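Local coordinates for plasmid pRiA4b Orf3-like domain-containing protein (Methanosarcina mazei, PDB 2I1S) that is of unknown function but belongs to the plasmid pRiA4b ORF-3-like family and is built round a mixed beta sheet with flanking helices, at residues T104-D109 with P141-G146; S14-T19 with N110-V115; Q21-I26 with A134-A139. All blocks are in the same frame, centred on the assembly; numbering follows the deposited sequence. Where two conformers were deposited one is given.

Interaction 1 of 3, residues T104-D109 with P141-G146; sequences TYDFGD and PEDSGG
The backbones of 104-109 and 141-146 converge at D109 and G146, whose CA atoms lie 4.2 Å apart. D109 makes the direct link to backbone: its OD2 accepts from G145 N at 2.8 Å, the N-H arriving from above the carboxylate plane. At the other end, Y105 OH donates a very short bond, 2.5 Å, to E142 OE2. The carboxylate of E142 sits at the ring edge, its plane turned 71° from the ring, and E142 CG lies anti to its own carbonyl carbon (chi1 -70°), from where the bend at chi2 brings the acid to the hydroxyl. Y105 OH and E142 OE2 also meet the backbone nitrogens of Y50 and E48. Between these ends, in the loop that leaves strand 100-105, D106 OD2 forms an Asx turn to G108 N, extended to an Asx motif by D109 N; both arrive from one face of its plane. Facing it is the type II turn from P141 to S144, which leads into helix 146-157. The like-charged D106 and D143 are bridged by a water that donates to OD1 of each; D143 OD1 is also bonded to H51 NE2. A second water donates to D106 OD1 and E142 OE1 and accepts from D143 N.

Interaction 2 of 3, residues S14-T19 with N110-V115; sequences SIKGIT and NWQVKV
K16 lays its side chain across Q112 and K114, on the face that also carries S14, where strand 7-15 runs antiparallel beside strand 111-122 in the mixed sheet. S14 and K114 form a hydrogen-bonded pair, with S14 N to K114 O at 3.0 Å and K114 N to S14 O at 2.8 Å; I15 and V113 follow as a non-hydrogen-bonded pair. Past them, K16 N donates to Q112 O at 2.9 Å, almost straight at 166°, a further backbone bond before the first segment turns off toward G17. Side chains divide between the two faces. On the one bearing S14 and K114, the K16 and K114 chains cross at about a right angle, CG to CG at 3.7 Å. K16 CG lies anti to the carbonyl carbon (chi1 -73°), and a bend at chi3 carries K16 CE to 3.7 Å from Q112 OE1, the two side chains crossing at a slant. The two ammonium groups, K16 NZ and K114 NZ, come within 4.3 Å, a proximity that would be expected to disfavour full charge on both. An alanine in place of K16 would remove the methylene chain, and is likely to leave K114 CG and the Q112 amide without their packing partner. On the face bearing I15 and V113, V113 CG1 lies over the S14 backbone, and V113 also packs on L13. A single water donates to K16 O and accepts from Q112 N, 2.8 Å away.

Interaction 3 of 3, residues Q21-I26 with A134-A139; sequences QIWRRI and AGKRAA
R24 grips the carbonyl of R137 end-on, NH1 at 3.0 Å and NH2 at 2.9 Å from R137 O, both nitrogens converging on one atom. NH2 also donates to W23 O, in the guanidinium plane but from above the plane of that carbonyl; K136 N reaches the same oxygen at 2.8 Å from the opposite face. W23 turns its indole over the neighbouring strand, with CG between its backbone N and carbonyl carbon (chi1 62°). G135 CA makes a CH-pi contact 3.8 Å from the centroid of the W23 six-membered ring, K136 N lies over the same face, and A134 CB touches CZ3. R25 NH2 approaches the other face. A side chain at G135 would clash with R24 CD and W23 O, which suits the glycine there. Farther along, I22 CG1 packs on R137 CB, the two side chains crossing at about a right angle.

The framework beneath is an antiparallel pair, residues 22-26 against residues 134-136 of edge strand 131-136, the axes of these short segments 4.5 Å apart, with W23 N also donating to K136 O. Outside it, V44 O receives R24 NE and F181 makes a cation-pi contact with R24. E118 pairs with R25 and E179 with R137 NH2, while R137 NH1 bonds to P20 O. With NE, NH1 and NH2 all engaged, the R24 guanidinium is held against rotation, and its positive charge is probably balanced in part by carbonyl dipoles and the F181 ring.

From the N terminus, the chain first enters interaction 2 at 14-19 and, directly after the turn, interaction 3 at 21-26. It then runs through helix 34-44 and several strands before 104-109 opens interaction 1; the next residues, 110-115, close interaction 2 over 90 intervening residues. Interaction 3 closes at 134-139, across 107 residues, and interaction 1 at 141-146, across 31. Every pair of contacts crosses, since their segments alternate along the chain. Interaction 2 joins strand 111-122 to 7-15 and interaction 3 joins 22-29 to edge strand 131-136; 7-15 and 22-29, adjacent in the sheet, connect the two. Interaction 1 ties the turn after strand 100-105 to the approach to helix 146-157.

Interaction 1 of 3, residues T104-D109 with P141-G146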
loop_
_atom_site.group_PDB
_atom_site.type_symbol
_atom_site.label_atom_id
_atom_site.label_comp_id
_atom_site.label_asym_id
_atom_site.label_seq_id
_atom_site.Cartn_x
_atom_site.Cartn_y
_atom_site.Cartn_z
ATOM N N THR A 104 -8.086 1.052 0.904
ATOM C CA THR A 104 -8.318 0.868 2.327
ATOM C C THR A 104 -8.113 -0.620 2.702
ATOM O O THR A 104 -8.602 -1.533 2.029
ATOM C CB THR A 104 -9.746 1.371 2.724
ATOM O OG1 THR A 104 -9.903 2.737 2.305
ATOM C CG2 THR A 104 -10.001 1.271 4.253
ATOM N N TYR A 105 -7.355 -0.848 3.769
ATOM C CA TYR A 105 -7.102 -2.165 4.296
ATOM C C TYR A 105 -7.341 -2.101 5.813
ATOM O O TYR A 105 -6.820 -1.200 6.492
ATOM C CB TYR A 105 -5.663 -2.592 3.970
ATOM C CG TYR A 105 -5.214 -3.834 4.716
ATOM C CD1 TYR A 105 -5.866 -5.074 4.503
ATOM C CD2 TYR A 105 -4.180 -3.776 5.669
ATOM C CE1 TYR A 105 -5.483 -6.242 5.195
ATOM C CE2 TYR A 105 -3.777 -4.929 6.360
ATOM C CZ TYR A 105 -4.460 -6.173 6.126
ATOM O OH TYR A 105 -4.098 -7.354 6.790
ATOM N N ASP A 106 -8.122 -3.055 6.341
ATOM C CA ASP A 106 -8.493 -3.116 7.765
ATOM C C ASP A 106 -9.561 -2.084 8.033
ATOM O O ASP A 106 -9.258 -0.903 8.197
ATOM C CB ASP A 106 -7.279 -2.904 8.720
ATOM C CG ASP A 106 -7.568 -3.343 10.169
ATOM O OD1 ASP A 106 -6.633 -3.717 10.889
ATOM O OD2 ASP A 106 -8.744 -3.333 10.598
ATOM N N PHE A 107 -10.810 -2.529 8.091
ATOM C CA PHE A 107 -11.947 -1.633 8.282
ATOM C C PHE A 107 -12.128 -1.233 9.748
ATOM O O PHE A 107 -13.047 -0.458 10.073
ATOM C CB PHE A 107 -13.247 -2.256 7.682
ATOM C CG PHE A 107 -13.179 -2.448 6.171
ATOM C CD1 PHE A 107 -12.115 -1.896 5.427
ATOM C CD2 PHE A 107 -14.180 -3.131 5.496
ATOM C CE1 PHE A 107 -12.025 -2.055 4.061
ATOM C CE2 PHE A 107 -14.112 -3.295 4.104
ATOM C CZ PHE A 107 -13.040 -2.768 3.387
ATOM N N GLY A 108 -11.269 -1.761 10.625
ATOM C CA GLY A 108 -11.191 -1.294 12.023
ATOM C C GLY A 108 -10.130 -0.203 12.193
ATOM O O GLY A 108 -10.434 0.941 12.536
ATOM N N ASP A 109 -8.875 -0.548 11.929
ATOM C CA ASP A 109 -7.785 0.426 11.986
ATOM C C ASP A 109 -7.848 1.461 10.849
ATOM O O ASP A 109 -7.342 2.579 11.015
ATOM C CB ASP A 109 -6.410 -0.275 11.976
ATOM C CG ASP A 109 -6.004 -0.845 13.345
ATOM O OD1 ASP A 109 -6.847 -0.990 14.261
ATOM O OD2 ASP A 109 -4.805 -1.148 13.508
ATOM N N PRO A 141 2.758 -1.523 11.643
ATOM C CA PRO A 141 2.484 -2.936 11.917
ATOM C C PRO A 141 0.985 -3.215 11.875
ATOM O O PRO A 141 0.173 -2.288 12.055
ATOM C CB PRO A 141 3.028 -3.132 13.326
ATOM C CG PRO A 141 4.116 -1.954 13.466
ATOM C CD PRO A 141 3.385 -0.841 12.805
ATOM N N GLU A 142 0.644 -4.478 11.612
ATOM C CA GLU A 142 -0.718 -4.896 11.676
ATOM C C GLU A 142 -1.283 -4.574 13.077
ATOM O O GLU A 142 -0.581 -4.732 14.065
ATOM C CB GLU A 142 -0.846 -6.404 11.333
ATOM C CG GLU A 142 -0.573 -6.743 9.846
ATOM C CD GLU A 142 -1.850 -6.773 8.993
ATOM O OE1 GLU A 142 -2.872 -6.211 9.449
ATOM O OE2 GLU A 142 -1.852 -7.367 7.871
ATOM N N ASP A 143 -2.542 -4.095 13.117
ATOM C CA ASP A 143 -3.369 -4.042 14.326
ATOM C C ASP A 143 -2.921 -2.943 15.320
ATOM O O ASP A 143 -3.356 -2.909 16.496
ATOM C CB ASP A 143 -3.393 -5.433 14.980
ATOM C CG ASP A 143 -3.791 -6.531 13.999
ATOM O OD1 ASP A 143 -4.788 -6.367 13.256
ATOM O OD2 ASP A 143 -3.124 -7.573 13.971
ATOM N N SER A 144 -2.071 -2.038 14.823
ATOM C CA SER A 144 -1.407 -1.048 15.682
ATOM C C SER A 144 -2.274 0.178 16.056
ATOM O O SER A 144 -1.756 1.152 16.610
ATOM C CB SER A 144 -0.064 -0.605 15.091
ATOM O OG SER A 144 -0.242 0.128 13.896
ATOM N N GLY A 145 -3.561 0.132 15.720
ATOM C CA GLY A 145 -4.522 1.147 16.158
ATOM C C GLY A 145 -4.793 2.296 15.183
ATOM O O GLY A 145 -5.403 3.282 15.577
ATOM N N GLY A 146 -4.377 2.167 13.914
ATOM C CA GLY A 146 -4.683 3.165 12.910
ATOM C C GLY A 146 -3.612 4.247 12.986
ATOM O O GLY A 146 -2.614 4.096 13.699
HETATM O O HOH W 1 -3.850 -3.953 10.663
HETATM O O HOH W 2 -6.738 -4.909 13.817
HETATM O O HOH W 3 -6.094 -2.162 16.526
#

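Interaction 2 of 3, residues S14-T19 with N110-V115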
loop_
_atom_site.group_PDB
_atom_site.type_symbol
_atom_site.label_atom_id
_atom_site.label_comp_id
_atom_site.label_asym_id
_atom_site.label_seq_id
_atom_site.Cartn_x
_atom_site.Cartn_y
_atom_site.Cartn_z
ATOM N N SER A 14 1.542 5.558 -0.793
ATOM C CA SER A 14 1.795 6.275 0.453
ATOM C C SER A 14 0.723 6.010 1.491
ATOM O O SER A 14 -0.471 6.081 1.208
ATOM C CB SER A 14 1.997 7.794 0.224
ATOM O OG SER A 14 0.783 8.541 0.207
ATOM N N ILE A 15 1.161 5.692 2.701
ATOM C CA ILE A 15 0.248 5.604 3.823
ATOM C C ILE A 15 -0.213 7.038 4.145
ATOM O O ILE A 15 0.616 7.932 4.435
ATOM C CB ILE A 15 0.905 4.926 5.068
ATOM C CG1 ILE A 15 1.147 3.466 4.811
ATOM C CG2 ILE A 15 -0.024 5.015 6.291
ATOM C CD1 ILE A 15 1.888 2.804 5.925
ATOM N N LYS A 16 -1.523 7.258 4.074
ATOM C CA LYS A 16 -2.119 8.536 4.514
ATOM C C LYS A 16 -2.146 8.762 6.020
ATOM O O LYS A 16 -2.369 7.841 6.794
ATOM C CB LYS A 16 -3.571 8.596 4.096
ATOM C CG LYS A 16 -3.779 8.811 2.625
ATOM C CD LYS A 16 -5.260 8.891 2.383
ATOM C CE LYS A 16 -5.868 9.981 3.249
ATOM N NZ LYS A 16 -7.062 10.542 2.540
ATOM N N GLY A 17 -1.962 10.026 6.402
ATOM C CA GLY A 17 -2.156 10.500 7.762
ATOM C C GLY A 17 -0.952 10.384 8.671
ATOM O O GLY A 17 -1.015 10.781 9.805
ATOM N N ILE A 18 0.142 9.815 8.224
ATOM C CA ILE A 18 1.338 9.746 9.088
ATOM C C ILE A 18 2.416 10.644 8.442
ATOM O O ILE A 18 2.646 10.565 7.220
ATOM C CB ILE A 18 1.828 8.269 9.270
ATOM C CG1 ILE A 18 1.027 7.579 10.370
ATOM C CG2 ILE A 18 3.330 8.171 9.650
ATOM C CD1 ILE A 18 0.731 6.182 10.006
ATOM N N THR A 19 3.022 11.525 9.253
ATOM C CA THR A 19 4.165 12.309 8.802
ATOM C C THR A 19 5.331 12.117 9.805
ATOM O O THR A 19 5.095 11.910 11.010
ATOM C CB THR A 19 3.850 13.815 8.564
ATOM O OG1 THR A 19 3.395 14.379 9.779
ATOM C CG2 THR A 19 2.782 14.017 7.524
ATOM N N ASN A 110 -8.441 1.092 9.714
ATOM C CA ASN A 110 -8.725 2.010 8.595
ATOM C C ASN A 110 -7.416 2.556 7.979
ATOM O O ASN A 110 -7.163 3.762 7.917
ATOM C CB ASN A 110 -9.753 3.097 9.019
ATOM C CG ASN A 110 -10.265 3.976 7.825
ATOM O OD1 ASN A 110 -10.438 3.499 6.694
ATOM N ND2 ASN A 110 -10.503 5.275 8.101
ATOM N N TRP A 111 -6.544 1.639 7.582
ATOM C CA TRP A 111 -5.331 2.033 6.872
ATOM C C TRP A 111 -5.691 2.414 5.468
ATOM O O TRP A 111 -6.418 1.676 4.782
ATOM C CB TRP A 111 -4.306 0.880 6.817
ATOM C CG TRP A 111 -3.897 0.326 8.182
ATOM C CD1 TRP A 111 -4.066 -0.950 8.615
ATOM C CD2 TRP A 111 -3.231 1.034 9.249
ATOM N NE1 TRP A 111 -3.580 -1.085 9.895
ATOM C CE2 TRP A 111 -3.048 0.109 10.306
ATOM C CE3 TRP A 111 -2.783 2.361 9.418
ATOM C CZ2 TRP A 111 -2.424 0.462 11.530
ATOM C CZ3 TRP A 111 -2.175 2.726 10.625
ATOM C CH2 TRP A 111 -1.984 1.765 11.671
ATOM N N GLN A 112 -5.129 3.530 5.018
ATOM C CA GLN A 112 -5.365 4.014 3.655
ATOM C C GLN A 112 -4.079 4.253 2.947
ATOM O O GLN A 112 -3.196 4.968 3.437
ATOM C CB GLN A 112 -6.200 5.278 3.677
ATOM C CG GLN A 112 -7.642 5.039 4.166
ATOM C CD GLN A 112 -8.402 6.316 4.313
ATOM O OE1 GLN A 112 -7.901 7.285 4.862
ATOM N NE2 GLN A 112 -9.623 6.334 3.820
ATOM N N VAL A 113 -3.967 3.652 1.779
ATOM C CA VAL A 113 -2.804 3.828 0.951
ATOM C C VAL A 113 -3.225 4.604 -0.299
ATOM O O VAL A 113 -4.162 4.192 -0.969
ATOM C CB VAL A 113 -2.202 2.478 0.559
ATOM C CG1 VAL A 113 -0.971 2.692 -0.382
ATOM C CG2 VAL A 113 -1.864 1.645 1.812
ATOM N N LYS A 114 -2.562 5.734 -0.574
ATOM C CA LYS A 114 -2.739 6.460 -1.841
ATOM C C LYS A 114 -1.931 5.764 -2.905
ATOM O O LYS A 114 -0.751 5.410 -2.700
ATOM C CB LYS A 114 -2.263 7.907 -1.757
ATOM C CG LYS A 114 -3.097 8.872 -0.974
ATOM C CD LYS A 114 -2.345 10.247 -0.957
ATOM C CE LYS A 114 -3.278 11.492 -0.827
ATOM N NZ LYS A 114 -3.480 11.894 0.602
ATOM N N VAL A 115 -2.553 5.535 -4.041
ATOM C CA VAL A 115 -1.844 4.871 -5.153
ATOM C C VAL A 115 -1.829 5.894 -6.281
ATOM O O VAL A 115 -2.876 6.376 -6.719
ATOM C CB VAL A 115 -2.518 3.532 -5.602
ATOM C CG1 VAL A 115 -1.699 2.863 -6.688
ATOM C CG2 VAL A 115 -2.750 2.577 -4.404
HETATM O O HOH W 4 -3.848 5.206 6.896
#

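Interaction 3 of 3, residues Q21-I26 with A134-A139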
loop_
_atom_site.group_PDB
_atom_site.type_symbol
_atom_site.label_atom_id
_atom_site.label_comp_id
_atom_site.label_asym_id
_atom_site.label_seq_id
_atom_site.Cartn_x
_atom_site.Cartn_y
_atom_site.Cartn_z
ATOM N N GLN A 21 6.204 11.019 5.819
ATOM C CA GLN A 21 5.540 10.064 4.940
ATOM C C GLN A 21 6.172 8.652 4.845
ATOM O O GLN A 21 7.364 8.495 4.717
ATOM C CB GLN A 21 5.368 10.697 3.564
ATOM C CG GLN A 21 4.618 9.856 2.586
ATOM C CD GLN A 21 4.468 10.540 1.267
ATOM O OE1 GLN A 21 5.433 10.722 0.529
ATOM N NE2 GLN A 21 3.256 10.945 0.956
ATOM N N ILE A 22 5.346 7.624 4.990
ATOM C CA ILE A 22 5.772 6.252 4.762
ATOM C C ILE A 22 5.345 5.936 3.322
ATOM O O ILE A 22 4.162 6.078 2.997
ATOM C CB ILE A 22 5.080 5.260 5.741
ATOM C CG1 ILE A 22 5.293 5.627 7.236
ATOM C CG2 ILE A 22 5.480 3.834 5.438
ATOM C CD1 ILE A 22 4.376 4.839 8.176
ATOM N N TRP A 23 6.299 5.569 2.457
ATOM C CA TRP A 23 5.985 5.303 1.040
ATOM C C TRP A 23 6.895 4.252 0.453
ATOM O O TRP A 23 7.963 3.967 1.004
ATOM C CB TRP A 23 6.030 6.573 0.166
ATOM C CG TRP A 23 7.419 7.240 0.111
ATOM C CD1 TRP A 23 7.883 8.199 0.961
ATOM C CD2 TRP A 23 8.502 6.937 -0.783
ATOM N NE1 TRP A 23 9.154 8.531 0.647
ATOM C CE2 TRP A 23 9.582 7.765 -0.408
ATOM C CE3 TRP A 23 8.681 6.015 -1.844
ATOM C CZ2 TRP A 23 10.835 7.741 -1.071
ATOM C CZ3 TRP A 23 9.912 5.997 -2.510
ATOM C CH2 TRP A 23 10.977 6.892 -2.135
ATOM N N ARG A 24 6.429 3.682 -0.664
ATOM C CA ARG A 24 7.158 2.705 -1.501
ATOM C C ARG A 24 6.930 3.021 -2.963
ATOM O O ARG A 24 5.853 3.510 -3.362
ATOM C CB ARG A 24 6.658 1.277 -1.268
ATOM C CG ARG A 24 6.348 0.976 0.150
ATOM C CD ARG A 24 7.633 0.765 0.855
ATOM N NE ARG A 24 7.518 0.147 2.186
ATOM C CZ ARG A 24 7.795 0.786 3.307
ATOM N NH1 ARG A 24 7.784 0.136 4.426
ATOM N NH2 ARG A 24 8.088 2.081 3.298
ATOM N N ARG A 25 7.930 2.775 -3.781
ATOM C CA ARG A 25 7.717 2.891 -5.228
ATOM C C ARG A 25 7.853 1.493 -5.821
ATOM O O ARG A 25 8.787 0.782 -5.507
ATOM C CB ARG A 25 8.674 3.943 -5.868
ATOM C CG ARG A 25 7.953 5.211 -6.275
ATOM C CD ARG A 25 8.855 6.295 -6.901
ATOM N NE ARG A 25 9.190 7.176 -5.810
ATOM C CZ ARG A 25 8.724 8.394 -5.587
ATOM N NH1 ARG A 25 7.950 9.017 -6.441
ATOM N NH2 ARG A 25 9.092 9.002 -4.485
ATOM N N ILE A 26 6.871 1.069 -6.593
ATOM C CA ILE A 26 6.910 -0.256 -7.216
ATOM C C ILE A 26 6.584 -0.149 -8.701
ATOM O O ILE A 26 5.889 0.792 -9.118
ATOM C CB ILE A 26 5.926 -1.281 -6.543
ATOM C CG1 ILE A 26 4.449 -0.897 -6.786
ATOM C CG2 ILE A 26 6.299 -1.527 -5.058
ATOM C CD1 ILE A 26 3.384 -1.960 -6.313
ATOM N N ALA A 134 12.297 1.685 -4.384
ATOM C CA ALA A 134 12.592 2.677 -3.348
ATOM C C ALA A 134 11.459 2.763 -2.312
ATOM O O ALA A 134 10.306 2.367 -2.554
ATOM C CB ALA A 134 12.830 4.078 -4.001
ATOM N N GLY A 135 11.779 3.285 -1.139
ATOM C CA GLY A 135 10.766 3.472 -0.089
ATOM C C GLY A 135 11.346 4.257 1.065
ATOM O O GLY A 135 12.544 4.428 1.145
ATOM N N LYS A 136 10.497 4.762 1.945
ATOM C CA LYS A 136 10.995 5.409 3.148
ATOM C C LYS A 136 10.101 4.953 4.306
ATOM O O LYS A 136 8.889 4.902 4.138
ATOM C CB LYS A 136 10.912 6.921 3.012
ATOM C CG LYS A 136 12.041 7.692 3.620
ATOM C CD LYS A 136 13.302 7.585 2.822
ATOM C CE LYS A 136 14.464 8.181 3.582
ATOM N NZ LYS A 136 14.839 9.630 3.196
ATOM N N ARG A 137 10.740 4.626 5.437
ATOM C CA ARG A 137 10.149 4.387 6.752
ATOM C C ARG A 137 9.623 2.970 6.885
ATOM O O ARG A 137 9.282 2.334 5.887
ATOM C CB ARG A 137 9.075 5.407 7.112
ATOM C CG ARG A 137 9.524 6.854 6.942
ATOM C CD ARG A 137 8.697 7.767 7.759
ATOM N NE ARG A 137 8.974 7.643 9.176
ATOM C CZ ARG A 137 8.122 7.980 10.144
ATOM N NH1 ARG A 137 6.913 8.440 9.833
ATOM N NH2 ARG A 137 8.490 7.867 11.430
ATOM N N ALA A 138 9.579 2.469 8.112
ATOM C CA ALA A 138 8.880 1.216 8.397
ATOM C C ALA A 138 7.373 1.338 8.138
ATOM O O ALA A 138 6.736 2.321 8.510
ATOM C CB ALA A 138 9.141 0.783 9.847
ATOM N N ALA A 139 6.810 0.340 7.483
ATOM C CA ALA A 139 5.370 0.186 7.378
ATOM C C ALA A 139 4.687 0.072 8.757
ATOM O O ALA A 139 5.280 -0.388 9.744
ATOM C CB ALA A 139 5.071 -1.017 6.532
#